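Local structure of 450aa long hypothetical fmu protein (Pyrococcus horikoshii, 2YXL) at residues Ala267-Thr275 with Ala289-Leu300; Ser188-Ala196 with Glu238-Ala249. The protein probably methylates cytosine in RNA at carbon 5, using S-adenosyl-L-methionine as methyl donor. All blocks are in the same frame, centred on the assembly; numbering follows the deposited sequence.

Contact 1 (Ala267-Thr275 with Ala289-Leu300); sequences AAAPGGKTT and AFDVDKMRMKRL. With SFG (sinefungin), chain B.
With CG swung anti to the backbone N (chi1 -156°), the carboxylate of Asp-291 turns toward Ala-269, and Ala-269 N donates to Asp-291 OD1 at 3.2 Å from above the carboxylate plane. Arg-296 folds at chi2 and chi3 (-90° and -65°), which brings its guanidinium back alongside Pro-270: NH2 makes a weak bond to Ala-269 O, and CD of Pro-270, which follows a cis peptide bond, lies at the guanidinium edge. One hydrogen bond joins the backbones, Ala-268 N to Phe-290 O at 3.0 Å. Leu-300 enters from helix 294-306; its CD1 meets Thr-274 CG2 tip to tip at 3.8 Å and also packs on Gly-271 CA, while CD2 rests on Ala-268 CB. Sinefungin lies across both segments, in the nucleotide-binding end of a Rossmann-like beta-alpha-beta unit. Asp-291 grips the sinefungin ribose with both oxygens, OD1 accepting from O3' and OD2 from O2', each at 2.8 Å, and OD2 also accepts from Asp-293 N in an Asx turn. At the other end, Gly-272 N reaches sinefungin O at 2.9 Å, assisted by Gly-271 N, and Lys-273 N bonds to OXT. Backbone N-H groups at the start of helix 272-280 thus receive the ligand carboxylate, where the helix dipole would probably add to the attraction, while the Asp-291 carboxylate accepts from both ribose hydroxyls.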
loop_
_atom_site.group_PDB
_atom_site.type_symbol
_atom_site.label_atom_id
_atom_site.label_comp_id
_atom_site.label_asym_id
_atom_site.label_seq_id
_atom_site.Cartn_x
_atom_site.Cartn_y
_atom_site.Cartn_z
ATOM N N ALA A 267 -0.322 3.575 16.459
ATOM C CA ALA A 267 -0.215 2.446 15.533
ATOM C C ALA A 267 0.975 2.729 14.617
ATOM O O ALA A 267 0.865 3.488 13.651
ATOM C CB ALA A 267 -1.498 2.278 14.737
ATOM N N ALA A 268 2.111 2.109 14.934
ATOM C CA ALA A 268 3.419 2.590 14.475
ATOM C C ALA A 268 4.110 1.794 13.368
ATOM O O ALA A 268 4.723 2.387 12.481
ATOM C CB ALA A 268 4.357 2.754 15.666
ATOM N N ALA A 269 4.030 0.466 13.434
ATOM C CA ALA A 269 4.760 -0.406 12.508
ATOM C C ALA A 269 4.206 -0.350 11.076
ATOM O O ALA A 269 2.996 -0.197 10.892
ATOM C CB ALA A 269 4.770 -1.836 13.029
ATOM N N PRO A 270 5.079 -0.487 10.053
ATOM C CA PRO A 270 6.520 -0.772 10.079
ATOM C C PRO A 270 7.404 0.411 10.479
ATOM O O PRO A 270 8.615 0.246 10.614
ATOM C CB PRO A 270 6.814 -1.175 8.632
ATOM C CG PRO A 270 5.845 -0.380 7.839
ATOM C CD PRO A 270 4.586 -0.356 8.667
ATOM N N GLY A 271 6.814 1.594 10.635
ATOM C CA GLY A 271 7.535 2.727 11.207
ATOM C C GLY A 271 7.911 3.867 10.283
ATOM O O GLY A 271 8.861 4.600 10.563
ATOM N N GLY A 272 7.167 4.028 9.192
ATOM C CA GLY A 272 7.399 5.129 8.260
ATOM C C GLY A 272 7.248 6.482 8.927
ATOM O O GLY A 272 8.083 7.373 8.742
ATOM N N LYS A 273 6.188 6.634 9.717
ATOM C CA LYS A 273 5.894 7.910 10.363
ATOM C C LYS A 273 6.637 8.114 11.680
ATOM O O LYS A 273 7.102 9.220 11.958
ATOM C CB LYS A 273 4.390 8.099 10.545
ATOM C CG LYS A 273 3.644 8.263 9.242
ATOM C CD LYS A 273 2.186 8.593 9.473
ATOM C CE LYS A 273 1.379 8.468 8.186
ATOM N NZ LYS A 273 1.359 7.077 7.647
ATOM N N THR A 274 6.758 7.059 12.483
ATOM C CA THR A 274 7.476 7.157 13.762
ATOM C C THR A 274 8.966 7.452 13.568
ATOM O O THR A 274 9.570 8.157 14.375
ATOM C CB THR A 274 7.257 5.926 14.697
ATOM O OG1 THR A 274 8.318 5.850 15.657
ATOM C CG2 THR A 274 7.207 4.637 13.921
ATOM N N THR A 275 9.543 6.932 12.491
ATOM C CA THR A 275 10.928 7.244 12.145
ATOM C C THR A 275 11.067 8.688 11.631
ATOM O O THR A 275 12.117 9.314 11.792
ATOM C CB THR A 275 11.527 6.201 11.156
ATOM O OG1 THR A 275 12.956 6.218 11.242
ATOM C CG2 THR A 275 11.097 6.465 9.718
ATOM N N ALA A 289 6.046 3.678 20.743
ATOM C CA ALA A 289 5.533 3.090 19.507
ATOM C C ALA A 289 4.780 1.780 19.749
ATOM O O ALA A 289 5.382 0.754 20.070
ATOM C CB ALA A 289 6.669 2.885 18.510
ATOM N N PHE A 290 3.460 1.832 19.583
ATOM C CA PHE A 290 2.587 0.684 19.819
ATOM C C PHE A 290 2.207 -0.027 18.526
ATOM O O PHE A 290 1.896 0.621 17.524
ATOM C CB PHE A 290 1.309 1.124 20.539
ATOM C CG PHE A 290 1.530 1.604 21.945
ATOM C CD1 PHE A 290 1.823 2.942 22.202
ATOM C CD2 PHE A 290 1.433 0.723 23.017
ATOM C CE1 PHE A 290 2.025 3.392 23.504
ATOM C CE2 PHE A 290 1.632 1.164 24.325
ATOM C CZ PHE A 290 1.929 2.501 24.567
ATOM N N ASP A 291 2.232 -1.360 18.560
ATOM C CA ASP A 291 1.713 -2.193 17.471
ATOM C C ASP A 291 1.476 -3.634 17.927
ATOM O O ASP A 291 2.335 -4.237 18.574
ATOM C CB ASP A 291 2.642 -2.168 16.253
ATOM C CG ASP A 291 1.915 -2.492 14.962
ATOM O OD1 ASP A 291 1.713 -1.563 14.154
ATOM O OD2 ASP A 291 1.537 -3.668 14.758
ATOM N N VAL A 292 0.312 -4.180 17.577
ATOM C CA VAL A 292 -0.059 -5.547 17.965
ATOM C C VAL A 292 0.703 -6.620 17.185
ATOM O O VAL A 292 0.861 -7.746 17.663
ATOM C CB VAL A 292 -1.588 -5.810 17.844
ATOM C CG1 VAL A 292 -2.342 -5.116 18.967
ATOM C CG2 VAL A 292 -2.126 -5.393 16.473
ATOM N N ASP A 293 1.170 -6.262 15.992
ATOM C CA ASP A 293 1.863 -7.200 15.117
ATOM C C ASP A 293 3.355 -7.250 15.438
ATOM O O ASP A 293 4.078 -6.271 15.237
ATOM C CB ASP A 293 1.626 -6.831 13.649
ATOM C CG ASP A 293 1.898 -7.987 12.706
ATOM O OD1 ASP A 293 3.085 -8.281 12.445
ATOM O OD2 ASP A 293 0.923 -8.597 12.214
ATOM N N LYS A 294 3.799 -8.400 15.942
ATOM C CA LYS A 294 5.194 -8.622 16.329
ATOM C C LYS A 294 6.116 -8.663 15.109
ATOM O O LYS A 294 7.265 -8.219 15.175
ATOM C CB LYS A 294 5.313 -9.929 17.131
ATOM C CG LYS A 294 6.667 -10.166 17.814
ATOM C CD LYS A 294 6.753 -9.535 19.208
ATOM C CE LYS A 294 6.349 -10.509 20.319
ATOM N NZ LYS A 294 4.879 -10.755 20.389
ATOM N N MET A 295 5.594 -9.188 14.003
ATOM C CA MET A 295 6.358 -9.360 12.768
ATOM C C MET A 295 6.526 -8.043 12.003
ATOM O O MET A 295 7.469 -7.886 11.224
ATOM C CB MET A 295 5.688 -10.417 11.885
ATOM C CG MET A 295 6.642 -11.199 10.995
ATOM S SD MET A 295 5.878 -12.680 10.293
ATOM C CE MET A 295 5.889 -13.805 11.692
ATOM N N ARG A 296 5.604 -7.109 12.225
ATOM C CA ARG A 296 5.703 -5.767 11.656
ATOM C C ARG A 296 6.581 -4.888 12.543
ATOM O O ARG A 296 7.268 -3.986 12.056
ATOM C CB ARG A 296 4.316 -5.133 11.505
ATOM C CG ARG A 296 3.381 -5.827 10.520
ATOM C CD ARG A 296 3.488 -5.286 9.106
ATOM N NE ARG A 296 3.046 -3.895 9.003
ATOM C CZ ARG A 296 1.779 -3.504 8.878
ATOM N NH1 ARG A 296 0.796 -4.396 8.848
ATOM N NH2 ARG A 296 1.496 -2.209 8.790
ATOM N N MET A 297 6.548 -5.160 13.846
ATOM C CA MET A 297 7.333 -4.414 14.827
ATOM C C MET A 297 8.833 -4.668 14.670
ATOM O O MET A 297 9.642 -3.762 14.888
ATOM C CB MET A 297 6.877 -4.747 16.253
ATOM C CG MET A 297 7.548 -3.917 17.344
ATOM S SD MET A 297 7.044 -2.185 17.357
ATOM C CE MET A 297 5.602 -2.256 18.416
ATOM N N LYS A 298 9.197 -5.892 14.286
ATOM C CA LYS A 298 10.605 -6.242 14.072
ATOM C C LYS A 298 11.217 -5.467 12.899
ATOM O O LYS A 298 12.431 -5.250 12.863
ATOM C CB LYS A 298 10.796 -7.763 13.922
ATOM C CG LYS A 298 10.356 -8.369 12.589
ATOM C CD LYS A 298 11.512 -8.465 11.590
ATOM C CE LYS A 298 11.019 -8.745 10.172
ATOM N NZ LYS A 298 10.430 -10.108 10.021
ATOM N N ARG A 299 10.377 -5.058 11.948
ATOM C CA ARG A 299 10.817 -4.208 10.845
ATOM C C ARG A 299 11.113 -2.799 11.351
ATOM O O ARG A 299 12.099 -2.184 10.942
ATOM C CB ARG A 299 9.777 -4.164 9.721
ATOM C CG ARG A 299 9.610 -5.473 8.957
ATOM C CD ARG A 299 9.279 -5.229 7.487
ATOM N NE ARG A 299 7.978 -4.587 7.291
ATOM C CZ ARG A 299 6.892 -5.199 6.820
ATOM N NH1 ARG A 299 5.761 -4.518 6.680
ATOM N NH2 ARG A 299 6.930 -6.483 6.480
ATOM N N LEU A 300 10.259 -2.307 12.249
ATOM C CA LEU A 300 10.445 -1.001 12.884
ATOM C C LEU A 300 11.741 -0.947 13.691
ATOM O O LEU A 300 12.468 0.043 13.626
ATOM C CB LEU A 300 9.230 -0.631 13.753
ATOM C CG LEU A 300 9.241 0.604 14.672
ATOM C CD1 LEU A 300 9.745 1.859 13.977
ATOM C CD2 LEU A 300 7.856 0.856 15.243
HETATM N N SFG B . 1.857 4.331 11.008
HETATM C CA SFG B . 2.482 3.195 10.306
HETATM C C SFG B . 3.607 3.700 9.379
HETATM O O SFG B . 4.505 2.887 9.073
HETATM O OXT SFG B . 3.557 4.891 9.004
HETATM C CB SFG B . 1.418 2.401 9.524
HETATM C CG SFG B . 0.402 1.745 10.478
HETATM C CD SFG B . -0.628 0.870 9.746
HETATM N NE SFG B . -1.429 1.724 8.857
HETATM C "C5'" SFG B . -1.607 0.175 10.720
HETATM C "C4'" SFG B . -0.924 -0.615 11.865
HETATM O "O4'" SFG B . -1.861 -0.607 12.968
HETATM C "C3'" SFG B . -0.676 -2.100 11.549
HETATM O "O3'" SFG B . 0.727 -2.370 11.673
HETATM C "C2'" SFG B . -1.472 -2.859 12.622
HETATM O "O2'" SFG B . -0.739 -3.989 13.112
HETATM C "C1'" SFG B . -1.586 -1.806 13.718
HETATM N N9 SFG B . -2.706 -2.021 14.680
HETATM C C8 SFG B . -3.961 -2.364 14.381
HETATM N N7 SFG B . -4.682 -2.451 15.499
HETATM C C5 SFG B . -3.882 -2.161 16.521
HETATM C C6 SFG B . -4.064 -2.090 17.900
HETATM N N6 SFG B . -5.251 -2.347 18.445
HETATM N N1 SFG B . -3.018 -1.757 18.678
HETATM C C2 SFG B . -1.830 -1.499 18.148
HETATM N N3 SFG B . -1.625 -1.559 16.837
HETATM C C4 SFG B . -2.627 -1.884 16.001
#

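Contact 2 (Ser188-Ala196 with Glu238-Ala249); sequences SIRVNTLKA and EGKIIVQEEASA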
loop_
_atom_site.group_PDB
_atom_site.type_symbol
_atom_site.label_atom_id
_atom_site.label_comp_id
_atom_site.label_asym_id
_atom_site.label_seq_id
_atom_site.Cartn_x
_atom_site.Cartn_y
_atom_site.Cartn_z
ATOM N N SER A 188 8.028 6.066 -4.251
ATOM C CA SER A 188 8.206 7.220 -3.389
ATOM C C SER A 188 9.046 6.864 -2.163
ATOM O O SER A 188 8.760 5.887 -1.470
ATOM C CB SER A 188 6.844 7.771 -2.978
ATOM O OG SER A 188 6.984 8.972 -2.241
ATOM N N ILE A 189 10.087 7.655 -1.909
ATOM C CA ILE A 189 10.989 7.437 -0.770
ATOM C C ILE A 189 11.227 8.723 0.022
ATOM O O ILE A 189 11.124 9.823 -0.522
ATOM C CB ILE A 189 12.367 6.835 -1.199
ATOM C CG1 ILE A 189 13.092 7.753 -2.199
ATOM C CG2 ILE A 189 12.200 5.422 -1.761
ATOM C CD1 ILE A 189 14.576 7.460 -2.352
ATOM N N ARG A 190 11.536 8.578 1.310
ATOM C CA ARG A 190 11.910 9.717 2.144
ATOM C C ARG A 190 13.390 9.644 2.498
ATOM O O ARG A 190 13.913 8.567 2.793
ATOM C CB ARG A 190 11.065 9.779 3.419
ATOM C CG ARG A 190 11.041 11.162 4.063
ATOM C CD ARG A 190 10.364 11.174 5.431
ATOM N NE ARG A 190 11.223 10.620 6.475
ATOM C CZ ARG A 190 11.015 9.460 7.096
ATOM N NH1 ARG A 190 9.956 8.708 6.805
ATOM N NH2 ARG A 190 11.866 9.056 8.025
ATOM N N VAL A 191 14.055 10.796 2.457
ATOM C CA VAL A 191 15.461 10.904 2.830
ATOM C C VAL A 191 15.580 11.158 4.334
ATOM O O VAL A 191 14.973 12.091 4.868
ATOM C CB VAL A 191 16.182 12.019 2.018
ATOM C CG1 VAL A 191 17.570 12.313 2.581
ATOM C CG2 VAL A 191 16.283 11.626 0.553
ATOM N N ASN A 192 16.356 10.310 5.005
ATOM C CA ASN A 192 16.607 10.430 6.437
ATOM C C ASN A 192 17.592 11.563 6.727
ATOM O O ASN A 192 18.810 11.379 6.633
ATOM C CB ASN A 192 17.117 9.089 6.991
ATOM C CG ASN A 192 17.341 9.106 8.502
ATOM O OD1 ASN A 192 18.038 8.245 9.037
ATOM N ND2 ASN A 192 16.748 10.072 9.191
ATOM N N THR A 193 17.049 12.727 7.083
ATOM C CA THR A 193 17.846 13.933 7.348
ATOM C C THR A 193 18.810 13.756 8.518
ATOM O O THR A 193 19.807 14.466 8.629
ATOM C CB THR A 193 16.957 15.162 7.627
ATOM O OG1 THR A 193 16.047 14.867 8.696
ATOM C CG2 THR A 193 16.176 15.556 6.382
ATOM N N LEU A 194 18.497 12.793 9.379
ATOM C CA LEU A 194 19.304 12.478 10.547
ATOM C C LEU A 194 20.629 11.812 10.162
ATOM O O LEU A 194 21.566 11.774 10.963
ATOM C CB LEU A 194 18.500 11.563 11.471
ATOM C CG LEU A 194 18.585 11.746 12.983
ATOM C CD1 LEU A 194 17.236 11.420 13.606
ATOM C CD2 LEU A 194 19.689 10.884 13.583
ATOM N N LYS A 195 20.708 11.304 8.932
ATOM C CA LYS A 195 21.863 10.521 8.489
ATOM C C LYS A 195 22.385 10.915 7.097
ATOM O O LYS A 195 23.491 10.529 6.716
ATOM C CB LYS A 195 21.523 9.026 8.543
ATOM C CG LYS A 195 22.727 8.100 8.670
ATOM C CD LYS A 195 22.309 6.702 9.100
ATOM C CE LYS A 195 22.418 6.508 10.605
ATOM N NZ LYS A 195 23.824 6.265 11.030
ATOM N N ALA A 196 21.592 11.682 6.350
ATOM C CA ALA A 196 21.957 12.114 4.995
ATOM C C ALA A 196 21.207 13.384 4.593
ATOM O O ALA A 196 20.212 13.743 5.224
ATOM C CB ALA A 196 21.676 11.000 3.991
ATOM N N GLU A 238 22.451 1.718 4.575
ATOM C CA GLU A 238 23.066 2.672 5.492
ATOM C C GLU A 238 22.001 3.491 6.222
ATOM O O GLU A 238 22.319 4.284 7.107
ATOM C CB GLU A 238 24.040 3.589 4.746
ATOM C CG GLU A 238 25.332 2.900 4.315
ATOM C CD GLU A 238 26.095 3.666 3.242
ATOM O OE1 GLU A 238 25.493 4.536 2.572
ATOM O OE2 GLU A 238 27.301 3.391 3.064
ATOM N N GLY A 239 20.740 3.288 5.846
ATOM C CA GLY A 239 19.606 3.934 6.505
ATOM C C GLY A 239 19.401 5.382 6.107
ATOM O O GLY A 239 18.929 6.193 6.908
ATOM N N LYS A 240 19.753 5.703 4.866
ATOM C CA LYS A 240 19.619 7.062 4.346
ATOM C C LYS A 240 18.240 7.303 3.736
ATOM O O LYS A 240 17.789 8.450 3.655
ATOM C CB LYS A 240 20.712 7.359 3.314
ATOM C CG LYS A 240 22.131 7.339 3.872
ATOM C CD LYS A 240 23.162 7.675 2.803
ATOM C CE LYS A 240 24.565 7.701 3.386
ATOM N NZ LYS A 240 25.597 7.923 2.338
ATOM N N ILE A 241 17.583 6.223 3.310
ATOM C CA ILE A 241 16.268 6.300 2.661
ATOM C C ILE A 241 15.277 5.243 3.161
ATOM O O ILE A 241 15.669 4.141 3.557
ATOM C CB ILE A 241 16.366 6.200 1.109
ATOM C CG1 ILE A 241 17.003 4.872 0.678
ATOM C CG2 ILE A 241 17.120 7.396 0.531
ATOM C CD1 ILE A 241 16.610 4.422 -0.713
ATOM N N ILE A 242 13.992 5.594 3.127
ATOM C CA ILE A 242 12.905 4.689 3.510
ATOM C C ILE A 242 11.714 4.885 2.566
ATOM O O ILE A 242 11.430 6.008 2.145
ATOM C CB ILE A 242 12.487 4.890 5.004
ATOM C CG1 ILE A 242 11.437 3.855 5.432
ATOM C CG2 ILE A 242 12.014 6.333 5.268
ATOM C CD1 ILE A 242 11.227 3.746 6.944
ATOM N N VAL A 243 11.033 3.793 2.222
ATOM C CA VAL A 243 9.858 3.859 1.348
ATOM C C VAL A 243 8.682 4.491 2.089
ATOM O O VAL A 243 8.210 3.955 3.088
ATOM C CB VAL A 243 9.446 2.461 0.801
ATOM C CG1 VAL A 243 8.233 2.571 -0.123
ATOM C CG2 VAL A 243 10.604 1.804 0.063
ATOM N N GLN A 244 8.227 5.640 1.599
ATOM C CA GLN A 244 7.082 6.339 2.174
ATOM C C GLN A 244 6.427 7.230 1.126
ATOM O O GLN A 244 7.115 7.907 0.361
ATOM C CB GLN A 244 7.500 7.184 3.391
ATOM C CG GLN A 244 6.336 7.899 4.071
ATOM C CD GLN A 244 6.731 8.672 5.319
ATOM O OE1 GLN A 244 7.535 9.608 5.265
ATOM N NE2 GLN A 244 6.140 8.300 6.452
ATOM N N GLU A 245 5.098 7.228 1.110
ATOM C CA GLU A 245 4.323 8.105 0.240
ATOM C C GLU A 245 4.400 9.546 0.718
ATOM O O GLU A 245 4.585 9.803 1.910
ATOM C CB GLU A 245 2.859 7.657 0.176
ATOM C CG GLU A 245 2.635 6.259 -0.402
ATOM C CD GLU A 245 3.030 6.130 -1.873
ATOM O OE1 GLU A 245 3.163 7.157 -2.579
ATOM O OE2 GLU A 245 3.204 4.983 -2.329
ATOM N N GLU A 246 4.259 10.481 -0.221
ATOM C CA GLU A 246 4.279 11.909 0.091
ATOM C C GLU A 246 3.244 12.268 1.167
ATOM O O GLU A 246 3.558 12.980 2.123
ATOM C CB GLU A 246 4.060 12.743 -1.177
ATOM C CG GLU A 246 4.265 14.242 -0.986
ATOM C CD GLU A 246 3.789 15.051 -2.177
ATOM O OE1 GLU A 246 4.643 15.496 -2.976
ATOM O OE2 GLU A 246 2.565 15.233 -2.331
ATOM N N ALA A 247 2.023 11.759 1.004
ATOM C CA ALA A 247 0.931 12.003 1.948
ATOM C C ALA A 247 1.273 11.577 3.382
ATOM O O ALA A 247 0.934 12.271 4.342
ATOM C CB ALA A 247 -0.343 11.318 1.472
ATOM N N SER A 248 1.959 10.444 3.514
ATOM C CA SER A 248 2.391 9.945 4.814
ATOM C C SER A 248 3.462 10.821 5.464
ATOM O O SER A 248 3.482 10.975 6.686
ATOM C CB SER A 248 2.891 8.509 4.691
ATOM O OG SER A 248 1.835 7.635 4.330
ATOM N N ALA A 249 4.344 11.391 4.645
ATOM C CA ALA A 249 5.391 12.293 5.132
ATOM C C ALA A 249 4.822 13.608 5.665
ATOM O O ALA A 249 5.339 14.161 6.637
ATOM C CB ALA A 249 6.400 12.567 4.042
#
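The Arg-190 guanidinium has Ile-242 CG2 over one face, 3.5 Å from NH1, and the Gln-244 side chain at its edge, where NH1 donates to OE1 at 3.0 Å. That oxygen lies close to the guanidinium plane, yet NH1 stands well above the plane of the amide, the two flat groups being turned 54° apart. The bend at chi3 (76°) carries the arginine tip across the extended Gln-244 chain; beyond the two segments NH2 forms a salt bridge with Glu-279, which probably helps fix the rotation of the group. The backbones form an antiparallel ladder. Arg-190 and Ile-242 are a hydrogen-bonded pair, Arg-190 N to Ile-242 O at 2.7 Å and Ile-242 N to Arg-190 O at 3.0 Å, flanked by the non-hydrogen-bonded pairs Ile-189 with Val-243 and Val-191 with Ile-241. Strand 241-243 is thereby added as an outermost strand to the four-stranded antiparallel sheet of the ferredoxin-like domain, beside strand 186-191. On the face opposite Arg-190, the Ile-189 side chain slants across that of Ile-241, its CD1 touching Ile-241 CG2 at 3.8 Å. Beyond the ladder, Asn-192 N donates to Lys-240 O, just past the Schellman motif at Gly-239, which ends the preceding helix. At the other end Gln-244 N donates to Ser-188 O, and the Ser-188 hydroxyl, anti to the backbone N (chi1 -174°), returns a bond from OG to Gln-244 O at 2.8 Å, immediately before Glu-245 at the N-cap of helix 246-255.

How the contacts relate
Both segments of contact 2 precede those of contact 1 in the chain, and the centres are about 16 Å apart. Contact 2 belongs to the four-stranded antiparallel sheet of the ferredoxin-like domain, contact 1 to the parallel part of the large mixed sheet of the methyltransferase domain; helix 246-255 leads from one towards the other. They touch at the start of helix 272-280: Gly-272 O takes a weak hydrogen bond from Arg-190 NH1, and Lys-273 NZ makes a weak one with Ser-248 OG. Lys-273 is a pocket residue also salt-bridged to Asp-337, so Arg-190 of the smaller sheet, with Gln-244 and Ser-248 just after its last strand, probably forms a second shell behind the site.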